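Local coordinates for protein formate-dependent phosphoribosylglycinamide formyltransferase (Mycobacterium tuberculosis H37Rv, PDB 6KHR) that belongs to the ATP-grasp superfamily, pairing an ATP-grasp domain with a separate parallel beta sheet of five strands, at residues 150-155 and 212-217; 168-173 and 182-187. One frame throughout, in Å; residues are numbered along the deposited sequence.

Contact 1: residues 150-155 and 212-217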
loop_
_atom_site.group_PDB
_atom_site.type_symbol
_atom_site.label_atom_id
_atom_site.label_comp_id
_atom_site.label_asym_id
_atom_site.label_seq_id
_atom_site.Cartn_x
_atom_site.Cartn_y
_atom_site.Cartn_z
ATOM N N TRP A 150 9.322 27.818 -28.822
ATOM C CA TRP A 150 8.559 28.847 -29.558
ATOM C C TRP A 150 7.234 28.264 -30.011
ATOM O O TRP A 150 7.201 27.118 -30.373
ATOM C CB TRP A 150 9.340 29.320 -30.781
ATOM C CG TRP A 150 10.652 29.936 -30.452
ATOM C CD1 TRP A 150 10.909 31.250 -30.255
ATOM C CD2 TRP A 150 11.885 29.250 -30.221
ATOM N NE1 TRP A 150 12.220 31.428 -29.936
ATOM C CE2 TRP A 150 12.835 30.217 -29.888
ATOM C CE3 TRP A 150 12.261 27.914 -30.216
ATOM C CZ2 TRP A 150 14.146 29.894 -29.596
ATOM C CZ3 TRP A 150 13.558 27.588 -29.934
ATOM C CH2 TRP A 150 14.486 28.568 -29.631
ATOM N N PHE A 151 6.183 29.054 -29.921
ATOM C CA PHE A 151 4.886 28.681 -30.464
ATOM C C PHE A 151 4.718 29.427 -31.776
ATOM O O PHE A 151 4.802 30.658 -31.799
ATOM C CB PHE A 151 3.758 29.015 -29.486
ATOM C CG PHE A 151 3.857 28.278 -28.165
ATOM C CD1 PHE A 151 3.956 26.893 -28.132
ATOM C CD2 PHE A 151 3.870 28.971 -26.960
ATOM C CE1 PHE A 151 4.051 26.211 -26.922
ATOM C CE2 PHE A 151 3.971 28.291 -25.747
ATOM C CZ PHE A 151 4.060 26.907 -25.734
ATOM N N VAL A 152 4.526 28.690 -32.866
ATOM C CA VAL A 152 4.359 29.274 -34.186
ATOM C C VAL A 152 2.961 28.934 -34.684
ATOM O O VAL A 152 2.251 28.125 -34.092
ATOM C CB VAL A 152 5.433 28.786 -35.185
ATOM C CG1 VAL A 152 6.823 29.106 -34.657
ATOM C CG2 VAL A 152 5.268 27.300 -35.471
ATOM N N GLY A 153 2.575 29.571 -35.786
ATOM C CA GLY A 153 1.265 29.360 -36.379
ATOM C C GLY A 153 1.290 29.519 -37.887
ATOM O O GLY A 153 0.244 29.518 -38.547
ATOM N N SER A 154 2.492 29.676 -38.435
ATOM C CA SER A 154 2.727 29.741 -39.867
ATOM C C SER A 154 3.833 28.770 -40.215
ATOM O O SER A 154 4.477 28.185 -39.341
ATOM C CB SER A 154 3.134 31.149 -40.324
ATOM N N LEU A 155 4.061 28.606 -41.514
ATOM C CA LEU A 155 5.337 28.045 -41.937
ATOM C C LEU A 155 6.450 29.070 -41.758
ATOM O O LEU A 155 7.530 28.743 -41.257
ATOM C CB LEU A 155 5.247 27.577 -43.387
ATOM C CG LEU A 155 6.488 26.853 -43.904
ATOM C CD1 LEU A 155 6.756 25.619 -43.076
ATOM C CD2 LEU A 155 6.325 26.499 -45.369
ATOM N N PRO A 212 -3.901 26.146 -36.425
ATOM C CA PRO A 212 -3.605 26.292 -34.990
ATOM C C PRO A 212 -2.111 26.417 -34.729
ATOM O O PRO A 212 -1.275 26.357 -35.632
ATOM C CB PRO A 212 -4.171 25.015 -34.373
ATOM C CG PRO A 212 -5.252 24.604 -35.303
ATOM C CD PRO A 212 -4.771 24.987 -36.685
ATOM N N ARG A 213 -1.783 26.577 -33.448
ATOM C CA ARG A 213 -0.405 26.782 -33.032
ATOM C C ARG A 213 0.390 25.482 -33.102
ATOM O O ARG A 213 -0.159 24.382 -33.007
ATOM C CB ARG A 213 -0.343 27.342 -31.610
ATOM C CG ARG A 213 -1.031 28.678 -31.415
ATOM C CD ARG A 213 -0.221 29.554 -30.464
ATOM N NE ARG A 213 -0.970 30.736 -30.054
ATOM C CZ ARG A 213 -0.425 31.884 -29.651
ATOM N NH1 ARG A 213 0.897 32.027 -29.608
ATOM N NH2 ARG A 213 -1.207 32.900 -29.299
ATOM N N VAL A 214 1.702 25.622 -33.275
ATOM C CA VAL A 214 2.629 24.496 -33.292
ATOM C C VAL A 214 3.854 24.875 -32.471
ATOM O O VAL A 214 4.433 25.946 -32.668
ATOM C CB VAL A 214 3.040 24.111 -34.721
ATOM C CG1 VAL A 214 4.436 23.512 -34.725
ATOM C CG2 VAL A 214 2.038 23.138 -35.300
ATOM N N CYS A 215 4.257 23.992 -31.567
ATOM C CA CYS A 215 5.302 24.304 -30.601
ATOM C C CYS A 215 6.663 23.818 -31.083
ATOM O O CYS A 215 6.824 22.646 -31.441
ATOM C CB CYS A 215 4.975 23.670 -29.256
ATOM S SG CYS A 215 6.239 24.006 -28.067
ATOM N N ALA A 216 7.648 24.708 -31.055
ATOM C CA ALA A 216 9.006 24.387 -31.464
ATOM C C ALA A 216 9.931 24.458 -30.256
ATOM O O ALA A 216 9.922 25.453 -29.527
ATOM C CB ALA A 216 9.494 25.336 -32.556
ATOM N N GLU A 217 10.732 23.409 -30.058
ATOM C CA GLU A 217 11.641 23.305 -28.923
ATOM C C GLU A 217 13.061 23.071 -29.413
ATOM O O GLU A 217 13.292 22.230 -30.288
ATOM C CB GLU A 217 11.237 22.172 -27.977
ATOM C CG GLU A 217 10.111 22.523 -27.022
ATOM C CD GLU A 217 9.995 21.537 -25.876
ATOM O OE1 GLU A 217 8.981 20.808 -25.803
ATOM O OE2 GLU A 217 10.930 21.487 -25.050
#
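V152 O accepts the N-H of V214 at 2.7 Å from V214 N, the donor lying tilted from the carbonyl plane, while R213 CA brings a C-H contact to the same oxygen at 3.2 Å. In return V152 N gives its hydrogen to V214 O over 2.8 Å, nearly straight at 178°. W150 and A216 form a second reciprocal N-H to O pair, whose modelled lengths are too short to be taken literally. Between these two hydrogen-bonded pairs, F151 faces C215 as a non-hydrogen-bonded pair. C215 SG stands anti to the backbone N (chi1 179°), which carries it to the F151 ring; it lies 4.4 Å from the ring centroid, 62° off the normal and so oblique. The arm of R213, bent at chi2, passes the root of F151, with CD 4.1 Å from F151 CB, and F151 CB sits at the edge of the guanidinium, near its plane. On the other face V152 and V214 meet at a slant, V152 CG2 reaching V214 CG1 at 3.9 Å, and W150 CB lies 4.4 Å from A216 CB. Helix 155-165 covers this side, V161 and A165 meeting W150 and E157 and L158 meeting V152. The arrangement is a short antiparallel ladder in the three-stranded sheet with a helix on one face, consistent with the small subdomain of an ATP-grasp fold.

Contact 2: residues 168-173 and 182-187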
loop_
_atom_site.group_PDB
_atom_site.type_symbol
_atom_site.label_atom_id
_atom_site.label_comp_id
_atom_site.label_asym_id
_atom_site.label_seq_id
_atom_site.Cartn_x
_atom_site.Cartn_y
_atom_site.Cartn_z
ATOM N N PRO A 168 19.317 20.369 -33.660
ATOM C CA PRO A 168 17.985 19.995 -34.100
ATOM C C PRO A 168 16.889 20.735 -33.346
ATOM O O PRO A 168 17.184 21.302 -32.346
ATOM C CB PRO A 168 17.848 18.557 -33.629
ATOM C CG PRO A 168 18.678 18.538 -32.399
ATOM C CD PRO A 168 19.872 19.396 -32.743
ATOM N N LEU A 169 15.674 20.678 -33.890
ATOM C CA LEU A 169 14.457 21.276 -33.294
ATOM C C LEU A 169 13.464 20.157 -33.017
ATOM O O LEU A 169 13.633 19.061 -33.521
ATOM C CB LEU A 169 13.856 22.278 -34.265
ATOM C CG LEU A 169 14.311 23.707 -34.052
ATOM C CD1 LEU A 169 13.601 24.643 -35.004
ATOM C CD2 LEU A 169 14.052 24.122 -32.630
ATOM N N LEU A 170 12.448 20.454 -32.239
ATOM C CA LEU A 170 11.500 19.408 -31.829
ATOM C C LEU A 170 10.117 19.888 -32.206
ATOM O O LEU A 170 9.372 20.241 -31.322
ATOM C CB LEU A 170 11.610 19.313 -30.311
ATOM C CG LEU A 170 11.858 17.923 -29.763
ATOM C CD1 LEU A 170 10.758 16.980 -30.214
ATOM C CD2 LEU A 170 13.220 17.433 -30.208
ATOM N N VAL A 171 9.802 19.895 -33.488
ATOM C CA VAL A 171 8.474 20.422 -33.876
ATOM C C VAL A 171 7.408 19.446 -33.409
ATOM O O VAL A 171 7.465 18.302 -33.753
ATOM C CB VAL A 171 8.365 20.720 -35.371
ATOM C CG1 VAL A 171 8.264 19.438 -36.158
ATOM C CG2 VAL A 171 7.151 21.582 -35.623
ATOM N N SER A 172 6.457 19.964 -32.663
ATOM C CA SER A 172 5.387 19.212 -32.057
ATOM C C SER A 172 4.088 19.970 -32.263
ATOM O O SER A 172 4.079 21.211 -32.231
ATOM C CB SER A 172 5.638 19.005 -30.556
ATOM O OG SER A 172 4.450 18.625 -29.895
ATOM N N PRO A 173 2.988 19.267 -32.507
ATOM C CA PRO A 173 1.683 19.934 -32.506
ATOM C C PRO A 173 1.382 20.469 -31.114
ATOM O O PRO A 173 1.664 19.816 -30.112
ATOM C CB PRO A 173 0.711 18.820 -32.921
ATOM C CG PRO A 173 1.451 17.528 -32.622
ATOM C CD PRO A 173 2.901 17.828 -32.813
ATOM N N SER A 182 5.084 14.018 -32.538
ATOM C CA SER A 182 6.161 14.956 -32.276
ATOM C C SER A 182 7.362 14.636 -33.158
ATOM O O SER A 182 8.215 13.831 -32.783
ATOM C CB SER A 182 6.519 14.945 -30.815
ATOM O OG SER A 182 5.357 15.141 -30.013
ATOM N N SER A 183 7.412 15.290 -34.324
ATOM C CA SER A 183 8.514 15.174 -35.267
ATOM C C SER A 183 9.759 15.870 -34.721
ATOM O O SER A 183 9.659 16.793 -33.914
ATOM C CB SER A 183 8.126 15.725 -36.623
ATOM O OG SER A 183 7.094 14.942 -37.207
ATOM N N VAL A 184 10.931 15.407 -35.188
ATOM C CA VAL A 184 12.223 15.936 -34.782
ATOM C C VAL A 184 12.827 16.685 -35.962
ATOM O O VAL A 184 13.475 16.080 -36.811
ATOM C CB VAL A 184 13.166 14.821 -34.292
ATOM C CG1 VAL A 184 12.807 14.314 -32.898
ATOM C CG2 VAL A 184 13.256 13.665 -35.277
ATOM N N VAL A 185 12.613 18.006 -36.015
ATOM C CA VAL A 185 13.222 18.800 -37.069
ATOM C C VAL A 185 14.710 18.956 -36.760
ATOM O O VAL A 185 15.162 19.997 -36.282
ATOM C CB VAL A 185 12.494 20.136 -37.330
ATOM C CG1 VAL A 185 12.304 20.970 -36.071
ATOM C CG2 VAL A 185 13.152 20.955 -38.428
ATOM N N ALA A 186 15.452 17.983 -37.313
ATOM C CA ALA A 186 16.927 17.805 -37.237
ATOM C C ALA A 186 17.663 18.378 -38.462
ATOM O O ALA A 186 18.857 18.121 -38.612
ATOM C CB ALA A 186 17.255 16.348 -37.071
ATOM N N GLY A 187 17.001 19.155 -39.304
ATOM C CA GLY A 187 17.722 19.744 -40.446
ATOM C C GLY A 187 16.800 20.622 -41.251
ATOM O O GLY A 187 15.605 20.470 -41.107
#
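L170 runs alongside V184, the two side chains abreast on one side of the paired chains. From its CB, which lies against E217 of strand 214-217, the leucine passes through CG to two methyls with different neighbours: CD1 is 3.9 Å from S183 O, and CD2 reaches V184 CG1 at 4.1 Å. V171 and V185 belong to the other side. V171 CG1 is wedged between its own backbone N and carbonyl carbon (chi1 74°), a setting that brings it to 3.7 Å from S183 CB. Nearer the start, P168, which follows a cis peptide bond, places CB 4.1 Å from A186 CB. The backbones run roughly antiparallel, their end-to-end directions 157° apart, yet they build no regular ladder: L169 N donates to V185 O from well above the carbonyl plane, and that bond is modelled doubtfully short. At the far end S172 OG bonds to P173 O at 3.0 Å, also from above the carbonyl plane, while the neighbouring hydroxyl, S182 OG, stays 3.6 Å from S172 OG. Residues 182-187 form a mostly exposed surface run beside 168-173. Segment 168-173 packs toward helix 155-165 and strand 214-217, with L169 on V161 and V171 on L158 of the helix, and S172 beside C215 of the strand.

Overall arrangement
Contacts 1 and 2 have centres 11 Å apart and are joined through one sheet, in which strand 214-217 is the middle member between 149-152 and 172-173. C215 N and S172 O, 2.9 Å apart, probably form the hydrogen bond that links them, and V214 CG1 packs 3.4 Å from S172 O. Along the chain contact 2 falls between the two segments of contact 1, and helix 155-165 meets side chains of both. Both centres lie far from the middle of the chain, about 26 Å for contact 1 and 25 Å for contact 2, on the same side of it, as suits a small outlying part of the ATP-grasp domain.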